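Local atomic coordinates of protein YiiM (Escherichia coli, PDB entry 1O65), a protein that is of unconfirmed function but carries a MOSC domain and probably binds molybdenum, perhaps as an oxidoreductase. Residues 103-107 with 108-112; 137-141 with 142-146. All blocks are in the same frame, centred on the assembly; numbering follows the deposited sequence.

In the fold
Both contacts are local turns within the MOSC domain, met one after the other along the chain. Contact 1 shapes the loop between strand 100-102 and strand 115-118, about 10 Å from the centre of the chain, where it lies against strand 156-160 and the start of helix 183-191. Contact 2 joins helix 134-138 to helix 144-151 about 18 Å from that centre. The centres of contact 1 and contact 2 are 24 Å apart, and the nearest atoms of contact 1 and contact 2 about 12 Å, so the two do not touch. Contact 1 relies largely on polar side chains that bond to backbone, contact 2 on apolar packing around one backbone bond.

Contact 1: residues 103-107 with 108-112; sequences DGLTE and SNVYM
Asn109 lays its carboxamide across Thr106, the two side chains crossing at about a right angle, and uses both ends of the amide on the backbone. ND2 donates to Gly104 O at 3.0 Å, nearly straight at 169° and with the acceptor in the amide plane; Asn109 OD1 accepts from Thr106 N at 2.7 Å, in the carbonyl plane. With CG between its own N and carbonyl carbon (chi1 70°), the amide is folded back to the preceding chain. Replaced by alanine, this position would probably leave Gly104 O and Thr106 N without their side-chain mates and the 104-109 turn freer to move. The positive phi of Gly104, 88°, suits a residue lacking a side chain.

Thr106 O receives Asn109 N at 3.1 Å from above its carbonyl plane, and Val110 N only weakly. Thr106 OG1 and Ser108 OG share a hydrogen bond of 3.1 Å, for which two short hydroxyl side chains are well suited. The apolar part is Leu105 CD2 against Val110 CG2, 3.6 Å apart, and both residues pack on Trp156. Glu107 bonds Gly155 and His76. Asn109 thus presents a donor and an acceptor on one flat group, as a peptide does, satisfying a C=O and an N-H two residues apart.

Contact 2: residues 137-141 with 142-146; sequences YHFDI and SDIAQ
Ile141 and Ile144 are the ends of a type I beta turn that links helix 134-138 to helix 144-151 in the MOSC domain. One backbone hydrogen bond closes it: Ile144 N donates to Ile141 O at 3.2 Å, with an N-H...O angle of 163°. The donor stands above the carbonyl plane, off the lone pairs. Before the turn, Asp140 leaves right-handed helical geometry, its phi positive at 63°, redirecting the chain while its CB points away from 142-146.

Apolar contacts join the two ends. Ile141 CG2 reaches Ile144 CB at 4.0 Å; this methyl lies anti to the backbone N, because CG1 takes the place beside that N (chi1 -69°). Ile144 in turn offers CG2 to the Phe139 ring, approaching CD2 obliquely at 4.1 Å, with the two side chains crossing at about a right angle. Branched isoleucines suit these places, since each has a methyl close to the backbone. Phe139 also meets the rings of Phe91 and Phe96, and Ile141 packs on Phe84 and Phe91, so the turn is seated on an aromatic cluster. On one face of the Phe139 ring, His138 ND1 lies 4.0 Å above the plane, over its centre.

Among the polar residues, exposed Ser142 has a small side chain whose CB leads away from 137-141. Asp143 holds the N-cap position of helix 144-151 without a side-chain capping bond, though Ala145 N bonds Asn136 OD1; its carboxylate touches Trp234 of helix 230-234 and brings Asp143 OD1 to 3.6 Å from Ile141 CG2.

Contact 1: residues 103-107 with 108-112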
loop_
_atom_site.group_PDB
_atom_site.type_symbol
_atom_site.label_atom_id
_atom_site.label_comp_id
_atom_site.label_asym_id
_atom_site.label_seq_id
_atom_site.Cartn_x
_atom_site.Cartn_y
_atom_site.Cartn_z
ATOM N N ASP A 103 -2.267 -10.692 -8.343
ATOM C CA ASP A 103 -2.882 -10.282 -9.591
ATOM C C ASP A 103 -4.356 -9.960 -9.223
ATOM O O ASP A 103 -4.793 -10.493 -8.197
ATOM C CB ASP A 103 -2.958 -11.360 -10.650
ATOM C CG ASP A 103 -1.652 -11.696 -11.331
ATOM O OD1 ASP A 103 -1.087 -10.859 -12.057
ATOM O OD2 ASP A 103 -1.230 -12.856 -11.127
ATOM N N GLY A 104 -5.032 -9.113 -9.975
ATOM C CA GLY A 104 -6.433 -8.839 -9.729
ATOM C C GLY A 104 -6.740 -7.742 -8.745
ATOM O O GLY A 104 -7.925 -7.430 -8.577
ATOM N N LEU A 105 -5.768 -7.185 -8.019
ATOM C CA LEU A 105 -6.019 -6.131 -7.048
ATOM C C LEU A 105 -5.184 -4.899 -7.365
ATOM O O LEU A 105 -3.941 -4.952 -7.383
ATOM C CB LEU A 105 -5.734 -6.603 -5.625
ATOM C CG LEU A 105 -6.725 -7.594 -5.016
ATOM C CD1 LEU A 105 -6.234 -8.097 -3.669
ATOM C CD2 LEU A 105 -8.093 -6.963 -4.839
ATOM N N THR A 106 -5.837 -3.771 -7.644
ATOM C CA THR A 106 -5.125 -2.548 -7.975
ATOM C C THR A 106 -5.656 -1.368 -7.174
ATOM O O THR A 106 -6.633 -1.466 -6.428
ATOM C CB THR A 106 -5.231 -2.185 -9.472
ATOM O OG1 THR A 106 -6.598 -1.827 -9.739
ATOM C CG2 THR A 106 -4.816 -3.306 -10.412
ATOM N N GLU A 107 -5.019 -0.189 -7.331
ATOM C CA GLU A 107 -5.480 1.004 -6.643
ATOM C C GLU A 107 -6.924 1.346 -7.003
ATOM O O GLU A 107 -7.636 1.953 -6.178
ATOM C CB GLU A 107 -4.588 2.220 -6.988
ATOM C CG GLU A 107 -3.165 2.036 -6.448
ATOM C CD GLU A 107 -2.296 1.163 -7.321
ATOM O OE1 GLU A 107 -2.672 0.808 -8.488
ATOM O OE2 GLU A 107 -1.214 0.773 -6.849
ATOM N N SER A 108 -7.358 1.032 -8.234
ATOM C CA SER A 108 -8.718 1.337 -8.630
ATOM C C SER A 108 -9.754 0.343 -8.160
ATOM O O SER A 108 -10.938 0.692 -8.305
ATOM C CB SER A 108 -8.846 1.592 -10.140
ATOM O OG SER A 108 -8.160 0.613 -10.899
ATOM N N ASN A 109 -9.444 -0.845 -7.677
ATOM C CA ASN A 109 -10.529 -1.702 -7.182
ATOM C C ASN A 109 -10.290 -2.084 -5.713
ATOM O O ASN A 109 -10.927 -3.007 -5.192
ATOM C CB ASN A 109 -10.788 -2.912 -8.060
ATOM C CG ASN A 109 -9.702 -3.938 -8.026
ATOM O OD1 ASN A 109 -8.559 -3.565 -7.723
ATOM N ND2 ASN A 109 -9.986 -5.214 -8.307
ATOM N N VAL A 110 -9.287 -1.480 -5.083
ATOM C CA VAL A 110 -9.064 -1.702 -3.651
ATOM C C VAL A 110 -9.511 -0.425 -2.926
ATOM O O VAL A 110 -9.098 0.670 -3.311
ATOM C CB VAL A 110 -7.624 -2.091 -3.336
ATOM C CG1 VAL A 110 -7.291 -2.044 -1.852
ATOM C CG2 VAL A 110 -7.387 -3.530 -3.822
ATOM N N TYR A 111 -10.409 -0.553 -1.959
ATOM C CA TYR A 111 -10.906 0.625 -1.256
ATOM C C TYR A 111 -10.282 0.811 0.124
ATOM O O TYR A 111 -9.938 -0.152 0.825
ATOM C CB TYR A 111 -12.434 0.526 -1.127
ATOM C CG TYR A 111 -13.188 0.743 -2.432
ATOM C CD1 TYR A 111 -13.094 -0.197 -3.452
ATOM C CD2 TYR A 111 -13.966 1.874 -2.657
ATOM C CE1 TYR A 111 -13.757 -0.041 -4.639
ATOM C CE2 TYR A 111 -14.636 2.036 -3.865
ATOM C CZ TYR A 111 -14.522 1.077 -4.851
ATOM O OH TYR A 111 -15.153 1.216 -6.063
ATOM N N MET A 112 -10.180 2.074 0.541
ATOM C CA MET A 112 -9.656 2.403 1.877
ATOM C C MET A 112 -10.567 1.757 2.913
ATOM O O MET A 112 -11.778 1.876 2.760
ATOM C CB MET A 112 -9.713 3.914 2.085
ATOM C CG MET A 112 -8.866 4.700 1.086
ATOM S SD MET A 112 -7.100 4.348 1.238
ATOM C CE MET A 112 -6.814 4.941 2.889
#

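Contact 2: residues 137-141 with 142-146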
loop_
_atom_site.group_PDB
_atom_site.type_symbol
_atom_site.label_atom_id
_atom_site.label_comp_id
_atom_site.label_asym_id
_atom_site.label_seq_id
_atom_site.Cartn_x
_atom_site.Cartn_y
_atom_site.Cartn_z
ATOM N N TYR A 137 17.517 5.001 -5.585
ATOM C CA TYR A 137 18.818 4.380 -5.545
ATOM C C TYR A 137 18.721 2.857 -5.621
ATOM O O TYR A 137 19.699 2.191 -5.958
ATOM C CB TYR A 137 19.593 4.770 -4.276
ATOM C CG TYR A 137 19.615 6.254 -3.982
ATOM C CD1 TYR A 137 19.805 7.182 -4.998
ATOM C CD2 TYR A 137 19.461 6.735 -2.688
ATOM C CE1 TYR A 137 19.814 8.537 -4.742
ATOM C CE2 TYR A 137 19.486 8.090 -2.420
ATOM C CZ TYR A 137 19.653 8.984 -3.451
ATOM O OH TYR A 137 19.671 10.338 -3.193
ATOM N N HIS A 138 17.552 2.296 -5.339
ATOM C CA HIS A 138 17.394 0.843 -5.373
ATOM C C HIS A 138 17.260 0.320 -6.792
ATOM O O HIS A 138 17.781 -0.737 -7.149
ATOM C CB HIS A 138 16.201 0.428 -4.514
ATOM C CG HIS A 138 16.029 -1.056 -4.411
ATOM N ND1 HIS A 138 15.349 -1.796 -5.350
ATOM C CD2 HIS A 138 16.456 -1.934 -3.475
ATOM C CE1 HIS A 138 15.353 -3.063 -5.002
ATOM N NE2 HIS A 138 16.021 -3.177 -3.863
ATOM N N PHE A 139 16.555 1.058 -7.637
ATOM C CA PHE A 139 16.373 0.673 -9.032
ATOM C C PHE A 139 17.381 1.377 -9.933
ATOM O O PHE A 139 17.414 1.186 -11.143
ATOM C CB PHE A 139 14.966 1.056 -9.504
ATOM C CG PHE A 139 13.883 0.265 -8.830
ATOM C CD1 PHE A 139 13.674 -1.054 -9.200
ATOM C CD2 PHE A 139 13.088 0.822 -7.849
ATOM C CE1 PHE A 139 12.687 -1.800 -8.592
ATOM C CE2 PHE A 139 12.087 0.087 -7.247
ATOM C CZ PHE A 139 11.888 -1.226 -7.618
ATOM N N ASP A 140 18.108 2.325 -9.341
ATOM C CA ASP A 140 19.087 3.128 -10.039
ATOM C C ASP A 140 18.412 3.964 -11.126
ATOM O O ASP A 140 18.909 4.133 -12.235
ATOM C CB ASP A 140 20.191 2.271 -10.664
ATOM C CG ASP A 140 21.510 3.043 -10.656
ATOM O OD1 ASP A 140 22.075 3.109 -9.541
ATOM O OD2 ASP A 140 21.924 3.556 -11.705
ATOM N N ILE A 141 17.195 4.379 -10.829
ATOM C CA ILE A 141 16.390 5.236 -11.693
ATOM C C ILE A 141 16.140 6.488 -10.836
ATOM O O ILE A 141 15.412 6.459 -9.843
ATOM C CB ILE A 141 15.085 4.585 -12.137
ATOM C CG1 ILE A 141 15.369 3.413 -13.102
ATOM C CG2 ILE A 141 14.195 5.604 -12.859
ATOM C CD1 ILE A 141 14.187 2.485 -13.307
ATOM N N SER A 142 16.817 7.556 -11.220
ATOM C CA SER A 142 16.816 8.808 -10.503
ATOM C C SER A 142 15.466 9.363 -10.111
ATOM O O SER A 142 15.395 10.018 -9.053
ATOM C CB SER A 142 17.631 9.859 -11.269
ATOM O OG SER A 142 16.890 10.367 -12.368
ATOM N N ASP A 143 14.422 9.183 -10.905
ATOM C CA ASP A 143 13.114 9.713 -10.579
ATOM C C ASP A 143 12.019 8.669 -10.437
ATOM O O ASP A 143 10.854 9.014 -10.658
ATOM C CB ASP A 143 12.710 10.732 -11.670
ATOM C CG ASP A 143 12.575 10.066 -13.030
ATOM O OD1 ASP A 143 13.185 8.993 -13.221
ATOM O OD2 ASP A 143 11.861 10.601 -13.905
ATOM N N ILE A 144 12.323 7.443 -10.020
ATOM C CA ILE A 144 11.291 6.407 -9.903
ATOM C C ILE A 144 10.271 6.788 -8.845
ATOM O O ILE A 144 9.053 6.674 -9.100
ATOM C CB ILE A 144 11.859 5.009 -9.705
ATOM C CG1 ILE A 144 10.801 3.902 -9.792
ATOM C CG2 ILE A 144 12.566 4.860 -8.354
ATOM C CD1 ILE A 144 10.338 3.545 -11.172
ATOM N N ALA A 145 10.688 7.372 -7.718
ATOM C CA ALA A 145 9.690 7.766 -6.705
ATOM C C ALA A 145 8.734 8.808 -7.271
ATOM O O ALA A 145 7.503 8.720 -7.085
ATOM C CB ALA A 145 10.319 8.160 -5.398
ATOM N N GLN A 146 9.237 9.778 -8.026
ATOM C CA GLN A 146 8.336 10.762 -8.648
ATOM C C GLN A 146 7.389 10.033 -9.596
ATOM O O GLN A 146 6.177 10.226 -9.607
ATOM C CB GLN A 146 9.138 11.844 -9.358
ATOM C CG GLN A 146 8.295 12.950 -9.983
ATOM C CD GLN A 146 7.755 13.904 -8.931
ATOM O OE1 GLN A 146 8.542 14.644 -8.322
ATOM N NE2 GLN A 146 6.451 13.915 -8.671
#